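Long-range contacts in glutathione s-transferase S2 (Nilaparvata lugens, PDB 5H5L), which probably conjugates glutathione to electrophilic halides, being a sigma-class glutathione S-transferase that is also known as a glutathione-requiring prostaglandin D synthase: residues M21-L25 against L71-L77; E84-D89 against A145-W151; S101-W105 against M163-W167; D153-I157 against L180-V185. One frame throughout, in Å; residues are numbered along the deposited sequence.

Interaction 1: M21-L25 against L71-L77; sequences MLSYL and LGKKAGL
Tyr24 and Leu77 meet from opposite directions: methyl CD1 of Leu77 lies over one face of the phenol ring, 3.8 Å from its centroid and 23° off the normal, a CH-pi contact displaced toward the rim. The ring is there because CG stands anti to the backbone N (chi1 -173°), which carries it to the end of helix 64-75, where Ala75 CB approaches its edge, 3.8 Å from Tyr24 CD2. Gly76, at positive phi in a Schellman motif, turns the chain so that Leu77 can fold back.

Met21 works differently. Its chain bends twice beyond CB, and methyl CE comes to rest on the backbone of the other helix, 3.5 Å from Gly72 CA. Both branches of Leu71 touch Leu22 CD2; CD1 also meets Met21 CB at 3.8 Å, and CD2 also meets Leu25 CD1 at 3.7 Å, where the two side chains cross at about a right angle. The remaining branch of Leu25, CD2, sits 3.6 Å from Ala75 CA.

The two helices, nearly parallel at 16° in these segments, belong to the thioredoxin-like N-terminal domain. Met21 and Leu77 also touch Ile154 of helix 151-164, and Lys74 NZ forms a salt bridge with Glu82 of the second subunit. Side-chain carbons make nearly all of the contact, and no polar bond joins the segments, so the pairing depends on fit and burial.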
loop_
_atom_site.group_PDB
_atom_site.type_symbol
_atom_site.label_atom_id
_atom_site.label_comp_id
_atom_site.label_asym_id
_atom_site.label_seq_id
_atom_site.Cartn_x
_atom_site.Cartn_y
_atom_site.Cartn_z
ATOM N N MET B 21 -0.462 -2.467 17.581
ATOM C CA MET B 21 -1.854 -2.883 17.391
ATOM C C MET B 21 -2.190 -4.096 18.254
ATOM O O MET B 21 -3.279 -4.177 18.841
ATOM C CB MET B 21 -2.115 -3.187 15.914
ATOM C CG MET B 21 -2.235 -1.948 15.014
ATOM S SD MET B 21 -3.445 -0.767 15.583
ATOM C CE MET B 21 -4.908 -1.722 15.586
ATOM N N LEU B 22 -1.277 -5.039 18.343
ATOM C CA LEU B 22 -1.540 -6.216 19.173
ATOM C C LEU B 22 -1.589 -5.824 20.647
ATOM O O LEU B 22 -2.433 -6.327 21.401
ATOM C CB LEU B 22 -0.473 -7.272 18.924
ATOM C CG LEU B 22 -0.516 -7.967 17.552
ATOM C CD1 LEU B 22 0.727 -8.738 17.367
ATOM C CD2 LEU B 22 -1.705 -8.895 17.492
ATOM N N SER B 23 -0.756 -4.858 21.041
ATOM C CA SER B 23 -0.797 -4.337 22.411
ATOM C C SER B 23 -2.104 -3.622 22.664
ATOM O O SER B 23 -2.796 -3.896 23.651
ATOM C CB SER B 23 0.383 -3.408 22.645
ATOM O OG SER B 23 1.578 -4.141 22.569
ATOM N N TYR B 24 -2.503 -2.744 21.743
ATOM C CA TYR B 24 -3.802 -2.108 21.891
ATOM C C TYR B 24 -4.913 -3.137 21.989
ATOM O O TYR B 24 -5.900 -2.929 22.697
ATOM C CB TYR B 24 -4.088 -1.176 20.730
ATOM C CG TYR B 24 -5.337 -0.368 20.916
ATOM C CD1 TYR B 24 -5.302 0.869 21.538
ATOM C CD2 TYR B 24 -6.536 -0.804 20.441
ATOM C CE1 TYR B 24 -6.447 1.638 21.671
ATOM C CE2 TYR B 24 -7.683 -0.041 20.569
ATOM C CZ TYR B 24 -7.632 1.176 21.201
ATOM O OH TYR B 24 -8.784 1.931 21.320
ATOM N N LEU B 25 -4.809 -4.223 21.224
ATOM C CA LEU B 25 -5.834 -5.271 21.260
ATOM C C LEU B 25 -5.834 -6.039 22.578
ATOM O O LEU B 25 -6.815 -6.728 22.885
ATOM C CB LEU B 25 -5.606 -6.275 20.131
ATOM C CG LEU B 25 -6.305 -6.085 18.797
ATOM C CD1 LEU B 25 -5.849 -7.207 17.862
ATOM C CD2 LEU B 25 -7.829 -6.132 18.965
ATOM N N LEU B 71 -5.942 -5.949 12.171
ATOM C CA LEU B 71 -5.997 -5.730 13.622
ATOM C C LEU B 71 -6.804 -4.490 13.986
ATOM O O LEU B 71 -7.534 -4.486 14.987
ATOM C CB LEU B 71 -4.603 -5.639 14.176
ATOM C CG LEU B 71 -3.778 -6.873 13.853
ATOM C CD1 LEU B 71 -2.371 -6.661 14.285
ATOM C CD2 LEU B 71 -4.356 -8.088 14.542
ATOM N N GLY B 72 -6.771 -3.466 13.147
ATOM C CA GLY B 72 -7.597 -2.297 13.404
ATOM C C GLY B 72 -9.067 -2.639 13.411
ATOM O O GLY B 72 -9.822 -2.140 14.254
ATOM N N LYS B 73 -9.502 -3.468 12.453
ATOM C CA LYS B 73 -10.885 -3.936 12.460
ATOM C C LYS B 73 -11.172 -4.692 13.744
ATOM O O LYS B 73 -12.206 -4.487 14.373
ATOM C CB LYS B 73 -11.185 -4.878 11.291
ATOM C CG LYS B 73 -11.242 -4.273 9.906
ATOM C CD LYS B 73 -12.524 -3.526 9.707
ATOM C CE LYS B 73 -12.514 -2.815 8.346
ATOM N NZ LYS B 73 -13.706 -1.914 8.192
ATOM N N LYS B 74 -10.269 -5.594 14.129
ATOM C CA LYS B 74 -10.475 -6.351 15.354
ATOM C C LYS B 74 -10.531 -5.436 16.560
ATOM O O LYS B 74 -11.232 -5.744 17.529
ATOM C CB LYS B 74 -9.372 -7.392 15.549
ATOM C CG LYS B 74 -9.369 -8.496 14.481
ATOM C CD LYS B 74 -8.879 -9.833 14.940
ATOM C CE LYS B 74 -10.053 -10.802 15.034
ATOM N NZ LYS B 74 -10.432 -11.388 13.712
ATOM N N ALA B 75 -9.829 -4.302 16.510
ATOM C CA ALA B 75 -9.705 -3.391 17.650
ATOM C C ALA B 75 -10.811 -2.360 17.711
ATOM O O ALA B 75 -10.846 -1.572 18.657
ATOM C CB ALA B 75 -8.361 -2.674 17.616
ATOM N N GLY B 76 -11.698 -2.325 16.731
ATOM C CA GLY B 76 -12.639 -1.225 16.627
ATOM C C GLY B 76 -12.026 0.111 16.266
ATOM O O GLY B 76 -12.571 1.159 16.642
ATOM N N LEU B 77 -10.896 0.105 15.569
ATOM C CA LEU B 77 -10.215 1.319 15.134
ATOM C C LEU B 77 -10.199 1.464 13.618
ATOM O O LEU B 77 -9.204 1.911 13.037
ATOM C CB LEU B 77 -8.793 1.327 15.667
ATOM C CG LEU B 77 -8.627 1.337 17.184
ATOM C CD1 LEU B 77 -7.159 1.447 17.451
ATOM C CD2 LEU B 77 -9.385 2.483 17.864
#

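Interaction 2: E84-D89 against A145-W151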
loop_
_atom_site.group_PDB
_atom_site.type_symbol
_atom_site.label_atom_id
_atom_site.label_comp_id
_atom_site.label_asym_id
_atom_site.label_seq_id
_atom_site.Cartn_x
_atom_site.Cartn_y
_atom_site.Cartn_z
ATOM N N GLU B 84 -15.569 5.960 5.407
ATOM C CA GLU B 84 -14.670 6.205 6.526
ATOM C C GLU B 84 -13.405 5.362 6.405
ATOM O O GLU B 84 -12.302 5.858 6.669
ATOM C CB GLU B 84 -15.385 5.948 7.857
ATOM C CG GLU B 84 -16.330 7.055 8.206
ATOM C CD GLU B 84 -16.752 7.028 9.649
ATOM O OE1 GLU B 84 -16.401 6.068 10.374
ATOM O OE2 GLU B 84 -17.424 8.000 10.041
ATOM N N ASP B 85 -13.529 4.097 5.973
ATOM C CA ASP B 85 -12.314 3.312 5.733
ATOM C C ASP B 85 -11.483 3.894 4.595
ATOM O O ASP B 85 -10.251 3.850 4.636
ATOM C CB ASP B 85 -12.652 1.850 5.430
ATOM C CG ASP B 85 -12.927 1.051 6.691
ATOM O OD1 ASP B 85 -12.212 1.239 7.701
ATOM O OD2 ASP B 85 -13.856 0.232 6.674
ATOM N N LEU B 86 -12.135 4.411 3.550
ATOM C CA LEU B 86 -11.385 5.058 2.480
ATOM C C LEU B 86 -10.567 6.228 3.026
ATOM O O LEU B 86 -9.423 6.440 2.625
ATOM C CB LEU B 86 -12.310 5.548 1.383
ATOM C CG LEU B 86 -11.680 6.234 0.174
ATOM C CD1 LEU B 86 -10.678 5.338 -0.545
ATOM C CD2 LEU B 86 -12.784 6.691 -0.799
ATOM N N MET B 87 -11.139 6.995 3.939
ATOM C CA MET B 87 -10.429 8.135 4.498
ATOM C C MET B 87 -9.205 7.713 5.296
ATOM O O MET B 87 -8.200 8.434 5.322
ATOM C CB MET B 87 -11.385 8.956 5.359
ATOM C CG MET B 87 -12.549 9.579 4.564
ATOM S SD MET B 87 -12.035 10.761 3.319
ATOM C CE MET B 87 -12.001 9.741 1.843
ATOM N N ILE B 88 -9.245 6.553 5.916
ATOM C CA ILE B 88 -8.072 6.026 6.607
ATOM C C ILE B 88 -7.049 5.503 5.595
ATOM O O ILE B 88 -5.862 5.843 5.652
ATOM C CB ILE B 88 -8.483 4.899 7.570
ATOM C CG1 ILE B 88 -9.443 5.367 8.680
ATOM C CG2 ILE B 88 -7.243 4.290 8.219
ATOM C CD1 ILE B 88 -10.133 4.149 9.364
ATOM N N ASP B 89 -7.512 4.633 4.680
ATOM C CA ASP B 89 -6.659 3.936 3.717
ATOM C C ASP B 89 -5.901 4.910 2.838
ATOM O O ASP B 89 -4.704 4.717 2.589
ATOM C CB ASP B 89 -7.500 3.005 2.827
ATOM C CG ASP B 89 -8.048 1.788 3.563
ATOM O OD1 ASP B 89 -7.674 1.523 4.723
ATOM O OD2 ASP B 89 -8.910 1.112 2.969
ATOM N N ALA B 145 -7.905 10.673 10.256
ATOM C CA ALA B 145 -9.106 10.457 9.478
ATOM C C ALA B 145 -10.342 10.459 10.358
ATOM O O ALA B 145 -10.306 9.951 11.482
ATOM C CB ALA B 145 -9.034 9.128 8.736
ATOM N N ASN B 146 -11.429 11.033 9.823
ATOM C CA ASN B 146 -12.788 10.884 10.356
ATOM C C ASN B 146 -12.954 11.471 11.765
ATOM O O ASN B 146 -13.899 11.129 12.484
ATOM C CB ASN B 146 -13.219 9.417 10.378
ATOM C CG ASN B 146 -13.074 8.729 9.030
ATOM O OD1 ASN B 146 -13.561 9.214 8.006
ATOM N ND2 ASN B 146 -12.432 7.567 9.037
ATOM N N GLY B 147 -12.052 12.335 12.204
ATOM C CA GLY B 147 -12.184 12.893 13.533
ATOM C C GLY B 147 -12.146 11.885 14.654
ATOM O O GLY B 147 -12.650 12.168 15.733
ATOM N N LYS B 148 -11.559 10.707 14.444
ATOM C CA LYS B 148 -11.468 9.737 15.532
ATOM C C LYS B 148 -10.261 8.829 15.327
ATOM O O LYS B 148 -9.751 8.676 14.211
ATOM C CB LYS B 148 -12.754 8.895 15.667
ATOM C CG LYS B 148 -13.155 8.104 14.428
ATOM C CD LYS B 148 -14.575 7.477 14.540
ATOM C CE LYS B 148 -14.942 6.728 13.269
ATOM N NZ LYS B 148 -16.341 6.221 13.136
ATOM N N LEU B 149 -9.818 8.236 16.436
ATOM C CA LEU B 149 -8.653 7.359 16.446
ATOM C C LEU B 149 -8.840 6.183 15.483
ATOM O O LEU B 149 -9.887 5.529 15.475
ATOM C CB LEU B 149 -8.408 6.824 17.852
ATOM C CG LEU B 149 -7.134 5.977 18.007
ATOM C CD1 LEU B 149 -5.897 6.855 17.983
ATOM C CD2 LEU B 149 -7.154 5.180 19.265
ATOM N N SER B 150 -7.821 5.914 14.678
ATOM C CA SER B 150 -7.849 4.780 13.773
ATOM C C SER B 150 -6.549 3.993 13.852
ATOM O O SER B 150 -5.556 4.442 14.430
ATOM C CB SER B 150 -8.105 5.235 12.330
ATOM O OG SER B 150 -6.986 5.893 11.748
ATOM N N TRP B 151 -6.560 2.785 13.241
ATOM C CA TRP B 151 -5.322 2.029 13.072
ATOM C C TRP B 151 -4.326 2.842 12.270
ATOM O O TRP B 151 -3.114 2.700 12.443
ATOM C CB TRP B 151 -5.599 0.665 12.379
ATOM C CG TRP B 151 -6.035 0.807 10.949
ATOM C CD1 TRP B 151 -7.328 0.905 10.488
ATOM C CD2 TRP B 151 -5.196 0.878 9.798
ATOM N NE1 TRP B 151 -7.337 1.022 9.133
ATOM C CE2 TRP B 151 -6.040 1.011 8.684
ATOM C CE3 TRP B 151 -3.806 0.851 9.599
ATOM C CZ2 TRP B 151 -5.557 1.112 7.401
ATOM C CZ3 TRP B 151 -3.320 0.957 8.325
ATOM C CH2 TRP B 151 -4.183 1.100 7.232
HETATM O O HOH W 1 -9.442 1.014 7.103
#
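Asn146 reaches from a type I' turn (Ala145 to Lys148) to the backbone of Glu84, tying the loop that leads into helix 151-164 to helix 82-106 of the helical C-terminal part of the transferase fold. Its ND2 bonds to Glu84 O at 2.9 Å and 172°, from 38° above the carbonyl plane, while Ile88 N reaches the same oxygen from the opposite face.

The tight part centres on Ile88, whose outer carbons spread over several neighbours. CG1 lies 3.8 Å from Ala145 CB, and CD1 packs on CB of Ser150, the N-cap residue of helix 151-164. CG2 comes within 3.4 Å of Trp151 NE1, approaching the indole obliquely.

The looser side is partly exposed. Here the Glu84 carboxylate stacks on the Asn146 amide, and the extended Lys148 chain brings NZ to the syn side of Glu84 OE1, a salt bridge of 2.8 Å. That oxygen also accepts from Ser80 N. A leucine in place of Glu84 would probably leave the Lys148 ammonium and the Ser80 amide without this acceptor and set the lysine chain free to turn.

On the Trp151 side, Asp89 forms salt bridges with Arg69 of its own chain and with Arg69 of the second subunit. Trp151 NE1 donates to a water at 2.9 Å, and that water in turn donates to Asp85 OD1 at 2.8 Å and Asp89 OD1 at 3.0 Å.

Interaction 3: S101-W105 against M163-W167; sequences SISKW and MTTIW
Met163 opens the contact by laying its thioether beside Ile102: SD is 3.3 Å from Ile102 CD1, a close approach, with Met163 CG and CE flanking the same methyl slightly farther off. Its chain runs extended through chi2, and the turn at chi3 (53°) brings CE as well as SD beside Ile102 CD1; the two side chains pass at a slant.

Beyond Met163 the backbone turns, Met163 O accepting from both Ile166 N and Trp167 N. Ile166, which is exposed, offers CG2 to Trp105 CH2 at 4.0 Å. The same methyl sits over the centre of one face of the Trp167 ring, pressing on the indole from within its own segment.

This meeting joins the far ends of helix 82-106 and helix 151-164 in the helical C-terminal domain of the glutathione transferase fold, with helix 111-139 alongside.

Trp167 comes last and carries the aromatic contact. It and Trp105 advance from opposite directions, and their six-membered rings lie 4.8 Å apart at the centroids with planes 51° apart, an oblique pair that is neither stacked nor T-shaped. Atom CH2 of Trp167 rests over a face of Trp105, 3.4 Å from Trp105 CZ3. A serine at Trp105 would probably open a gap beside Trp167 and Ile166 and leave Lys114 without its cation-pi partner. At its edge Trp167 faces Ile102 CG2, more loosely, at 4.5 Å from CH2; its NE1 is hydrogen-bonded to Glu118 OE2 of helix 111-139.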
loop_
_atom_site.group_PDB
_atom_site.type_symbol
_atom_site.label_atom_id
_atom_site.label_comp_id
_atom_site.label_asym_id
_atom_site.label_seq_id
_atom_site.Cartn_x
_atom_site.Cartn_y
_atom_site.Cartn_z
ATOM N N SER B 101 10.561 7.424 0.048
ATOM C CA SER B 101 11.707 8.324 -0.011
ATOM C C SER B 101 12.713 7.993 1.076
ATOM O O SER B 101 13.931 8.011 0.850
ATOM C CB SER B 101 11.235 9.773 0.104
ATOM O OG SER B 101 11.129 10.322 -1.182
ATOM N N ILE B 102 12.239 7.717 2.270
ATOM C CA ILE B 102 13.157 7.321 3.322
ATOM C C ILE B 102 13.878 6.039 2.953
ATOM O O ILE B 102 15.053 5.863 3.295
ATOM C CB ILE B 102 12.423 7.195 4.665
ATOM C CG1 ILE B 102 11.761 8.518 5.011
ATOM C CG2 ILE B 102 13.405 6.803 5.768
ATOM C CD1 ILE B 102 10.876 8.429 6.212
ATOM N N SER B 103 13.195 5.116 2.261
ATOM C CA SER B 103 13.824 3.842 1.918
ATOM C C SER B 103 14.929 4.048 0.887
ATOM O O SER B 103 16.011 3.472 1.010
ATOM C CB SER B 103 12.773 2.851 1.399
ATOM O OG SER B 103 11.782 2.589 2.384
ATOM N N LYS B 104 14.668 4.866 -0.131
ATOM C CA LYS B 104 15.697 5.217 -1.108
ATOM C C LYS B 104 16.949 5.744 -0.405
ATOM O O LYS B 104 18.070 5.295 -0.674
ATOM C CB LYS B 104 15.130 6.247 -2.089
ATOM C CG LYS B 104 16.135 6.986 -2.997
ATOM C CD LYS B 104 16.293 6.344 -4.363
ATOM C CE LYS B 104 17.497 6.914 -5.116
ATOM N NZ LYS B 104 17.789 6.176 -6.361
ATOM N N TRP B 105 16.770 6.692 0.514
ATOM C CA TRP B 105 17.903 7.243 1.236
ATOM C C TRP B 105 18.594 6.177 2.077
ATOM O O TRP B 105 19.825 6.150 2.164
ATOM C CB TRP B 105 17.436 8.395 2.114
ATOM C CG TRP B 105 18.463 8.802 3.117
ATOM C CD1 TRP B 105 19.541 9.622 2.904
ATOM C CD2 TRP B 105 18.520 8.414 4.494
ATOM N NE1 TRP B 105 20.268 9.751 4.057
ATOM C CE2 TRP B 105 19.665 9.027 5.050
ATOM C CE3 TRP B 105 17.723 7.608 5.310
ATOM C CZ2 TRP B 105 20.030 8.855 6.379
ATOM C CZ3 TRP B 105 18.086 7.439 6.629
ATOM C CH2 TRP B 105 19.230 8.060 7.153
ATOM N N MET B 163 11.530 7.443 12.742
ATOM C CA MET B 163 12.255 8.541 12.116
ATOM C C MET B 163 12.885 9.453 13.154
ATOM O O MET B 163 13.970 9.996 12.938
ATOM C CB MET B 163 11.326 9.363 11.244
ATOM C CG MET B 163 10.838 8.658 9.996
ATOM S SD MET B 163 9.768 9.741 9.041
ATOM C CE MET B 163 10.772 11.209 8.858
ATOM N N THR B 164 12.190 9.687 14.262
ATOM C CA THR B 164 12.745 10.526 15.308
ATOM C C THR B 164 14.060 9.962 15.843
ATOM O O THR B 164 14.871 10.721 16.373
ATOM C CB THR B 164 11.712 10.709 16.419
ATOM O OG1 THR B 164 10.555 11.350 15.872
ATOM C CG2 THR B 164 12.221 11.610 17.487
ATOM N N THR B 165 14.332 8.670 15.664
ATOM C CA THR B 165 15.621 8.153 16.117
ATOM C C THR B 165 16.773 8.589 15.221
ATOM O O THR B 165 17.926 8.547 15.662
ATOM C CB THR B 165 15.592 6.629 16.214
ATOM O OG1 THR B 165 15.526 6.060 14.905
ATOM C CG2 THR B 165 14.401 6.158 17.068
ATOM N N ILE B 166 16.485 9.015 13.992
ATOM C CA ILE B 166 17.482 9.568 13.062
ATOM C C ILE B 166 17.471 11.100 13.058
ATOM O O ILE B 166 18.513 11.742 13.192
ATOM C CB ILE B 166 17.238 9.025 11.638
ATOM C CG1 ILE B 166 17.300 7.498 11.625
ATOM C CG2 ILE B 166 18.234 9.664 10.646
ATOM C CD1 ILE B 166 18.674 6.939 11.926
ATOM N N TRP B 167 16.307 11.700 12.859
ATOM C CA TRP B 167 16.156 13.150 12.820
ATOM C C TRP B 167 15.273 13.514 14.015
ATOM O O TRP B 167 14.046 13.466 13.944
ATOM C CB TRP B 167 15.562 13.587 11.468
ATOM C CG TRP B 167 16.354 13.092 10.287
ATOM C CD1 TRP B 167 17.525 13.615 9.811
ATOM C CD2 TRP B 167 16.021 12.003 9.405
ATOM N NE1 TRP B 167 17.946 12.914 8.709
ATOM C CE2 TRP B 167 17.046 11.919 8.438
ATOM C CE3 TRP B 167 14.959 11.094 9.341
ATOM C CZ2 TRP B 167 17.047 10.958 7.421
ATOM C CZ3 TRP B 167 14.956 10.137 8.333
ATOM C CH2 TRP B 167 16.000 10.078 7.382
#

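Interaction 4: D153-I157 against L180-V185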
loop_
_atom_site.group_PDB
_atom_site.type_symbol
_atom_site.label_atom_id
_atom_site.label_comp_id
_atom_site.label_asym_id
_atom_site.label_seq_id
_atom_site.Cartn_x
_atom_site.Cartn_y
_atom_site.Cartn_z
ATOM N N ASP B 153 -3.708 6.067 12.593
ATOM C CA ASP B 153 -2.940 6.884 13.543
ATOM C C ASP B 153 -1.820 6.073 14.185
ATOM O O ASP B 153 -0.689 6.548 14.348
ATOM C CB ASP B 153 -3.874 7.436 14.632
ATOM C CG ASP B 153 -4.990 8.296 14.074
ATOM O OD1 ASP B 153 -4.687 9.237 13.308
ATOM O OD2 ASP B 153 -6.177 8.004 14.364
ATOM N N ILE B 154 -2.118 4.841 14.560
ATOM C CA ILE B 154 -1.138 4.005 15.221
ATOM C C ILE B 154 -0.022 3.617 14.273
ATOM O O ILE B 154 1.146 3.646 14.641
ATOM C CB ILE B 154 -1.887 2.814 15.831
ATOM C CG1 ILE B 154 -2.743 3.361 16.995
ATOM C CG2 ILE B 154 -0.928 1.763 16.339
ATOM C CD1 ILE B 154 -3.723 2.376 17.571
ATOM N N TYR B 155 -0.358 3.285 13.032
ATOM C CA TYR B 155 0.667 2.972 12.048
ATOM C C TYR B 155 1.561 4.183 11.803
ATOM O O TYR B 155 2.789 4.079 11.808
ATOM C CB TYR B 155 -0.039 2.512 10.769
ATOM C CG TYR B 155 0.834 1.942 9.688
ATOM C CD1 TYR B 155 1.017 0.565 9.579
ATOM C CD2 TYR B 155 1.425 2.764 8.732
ATOM C CE1 TYR B 155 1.780 0.020 8.559
ATOM C CE2 TYR B 155 2.197 2.227 7.723
ATOM C CZ TYR B 155 2.364 0.842 7.650
ATOM O OH TYR B 155 3.135 0.313 6.649
ATOM N N PHE B 156 0.943 5.344 11.606
ATOM C CA PHE B 156 1.653 6.588 11.295
ATOM C C PHE B 156 2.645 6.955 12.407
ATOM O O PHE B 156 3.847 7.157 12.157
ATOM C CB PHE B 156 0.568 7.647 11.079
ATOM C CG PHE B 156 1.042 9.043 10.763
ATOM C CD1 PHE B 156 1.752 9.329 9.614
ATOM C CD2 PHE B 156 0.648 10.096 11.564
ATOM C CE1 PHE B 156 2.126 10.662 9.321
ATOM C CE2 PHE B 156 1.003 11.387 11.259
ATOM C CZ PHE B 156 1.733 11.666 10.155
ATOM N N ILE B 157 2.168 6.999 13.644
ATOM C CA ILE B 157 2.994 7.424 14.789
ATOM C C ILE B 157 4.079 6.410 15.111
ATOM O O ILE B 157 5.222 6.779 15.410
ATOM C CB ILE B 157 2.092 7.696 16.017
ATOM C CG1 ILE B 157 1.141 8.847 15.769
ATOM C CG2 ILE B 157 2.940 8.068 17.228
ATOM C CD1 ILE B 157 1.830 10.091 15.227
ATOM N N LEU B 180 -0.844 14.577 17.696
ATOM C CA LEU B 180 -1.307 13.195 17.505
ATOM C C LEU B 180 -0.296 12.206 18.070
ATOM O O LEU B 180 -0.666 11.198 18.682
ATOM C CB LEU B 180 -1.535 12.955 16.024
ATOM C CG LEU B 180 -2.019 11.579 15.572
ATOM C CD1 LEU B 180 -3.362 11.219 16.219
ATOM C CD2 LEU B 180 -2.063 11.575 14.072
ATOM N N ASN B 181 0.990 12.493 17.883
ATOM C CA ASN B 181 2.027 11.627 18.419
ATOM C C ASN B 181 1.878 11.457 19.914
ATOM O O ASN B 181 1.960 10.334 20.435
ATOM C CB ASN B 181 3.413 12.184 18.125
ATOM C CG ASN B 181 4.488 11.436 18.886
ATOM O OD1 ASN B 181 5.087 10.489 18.364
ATOM N ND2 ASN B 181 4.696 11.808 20.152
ATOM N N ASP B 182 1.711 12.572 20.633
ATOM C CA ASP B 182 1.651 12.494 22.091
ATOM C C ASP B 182 0.409 11.749 22.540
ATOM O O ASP B 182 0.442 11.009 23.524
ATOM C CB ASP B 182 1.674 13.897 22.699
ATOM C CG ASP B 182 2.949 14.653 22.363
ATOM O OD1 ASP B 182 3.969 14.008 22.003
ATOM O OD2 ASP B 182 2.935 15.896 22.455
ATOM N N LYS B 183 -0.681 11.909 21.804
ATOM C CA LYS B 183 -1.933 11.228 22.122
ATOM C C LYS B 183 -1.808 9.716 21.941
ATOM O O LYS B 183 -2.285 8.940 22.772
ATOM C CB LYS B 183 -3.020 11.821 21.234
ATOM C CG LYS B 183 -4.357 11.209 21.285
ATOM C CD LYS B 183 -5.428 12.245 20.933
ATOM C CE LYS B 183 -5.169 12.997 19.629
ATOM N NZ LYS B 183 -6.097 14.174 19.454
ATOM N N VAL B 184 -1.142 9.270 20.885
ATOM C CA VAL B 184 -1.098 7.838 20.614
ATOM C C VAL B 184 -0.173 7.154 21.597
ATOM O O VAL B 184 -0.512 6.116 22.170
ATOM C CB VAL B 184 -0.676 7.565 19.157
ATOM C CG1 VAL B 184 -0.284 6.110 19.004
ATOM C CG2 VAL B 184 -1.835 7.913 18.199
ATOM N N VAL B 185 1.005 7.723 21.826
ATOM C CA VAL B 185 1.948 7.036 22.699
ATOM C C VAL B 185 1.505 7.013 24.148
ATOM O O VAL B 185 2.143 6.316 24.957
ATOM C CB VAL B 185 3.366 7.624 22.651
ATOM C CG1 VAL B 185 3.861 7.626 21.246
ATOM C CG2 VAL B 185 3.400 9.049 23.274
#
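Ile157 is the bump that fills the main hollow: as a knob it enters the hole formed by Leu180, Asn181, Val184 and Val185 of the opposing helix. A bend at chi2 (-50°) lays methyl CD1 on the helix backbone, 3.5 Å from Asn181 CA, with Leu180 CG at one wall, 4.1 Å from the same methyl. The second branch, CG2, lies against the amide of Asn181, 3.4 Å from OD1, and also touches Val185. Val184 forms the wall on the CG1 side, its CG2 being 4.0 Å from Ile157 CG1.

The fit is reciprocal. Leu180 pushes back into the groove between Asp153 and Phe156: with CG anti to the backbone N (chi1 180°), its methyl CD2 arrives at the edge of the Phe156 ring, 4.0 Å from CD2 of that ring, and lies 3.6 Å from Asp153 OD1. That oxygen is not left to the methyl alone, since it accepts from Leu144 N, while Asp153 OD2 accepts from Ser150 N, as in a capping box at the start of helix 151-164. Val184 spreads its two methyls over Asp153 and Ile154, CG2 beside Asp153 CB and CG1 4.2 Å from Ile154 CG1.

Contacts between the segments are thus nearly all apolar, and the axes of the two short segments, 9.8 Å apart at closest, cross steeply at -109°. Around this buried crossing in the C-terminal domain, Trp20 of helix 15-25 and Ile190 of helix 188-196 both touch Ile154 and Val184, and Ile137 of helix 111-139 packs on Phe156 and Leu180.

In the fold
Interactions 1, 2 and 4 form one connected cluster, with centres 13 to 14 Å apart. Interaction 1 is tied to interaction 2 by a salt bridge, Lys73 NZ to Asp85 OD2 at 2.6 Å, and by a probable backbone bond, Leu77 O to Trp151 N at 2.8 Å. Met21 SD lies 3.6 Å from Ile154 CG2, linking interactions 1 and 4. Interaction 3 shares helix 151-164 with interaction 4, yet their nearest atoms stay about 6 Å apart; those of interactions 2 and 3 are about 15 Å apart. Trp151 and Ile102 each have side chains about 10 Å from bound glutathione. Tyr155, in segment 153-157, hydrogen-bonds Ser64, a glutathione-binding residue, and Arg99 of the ligand pocket.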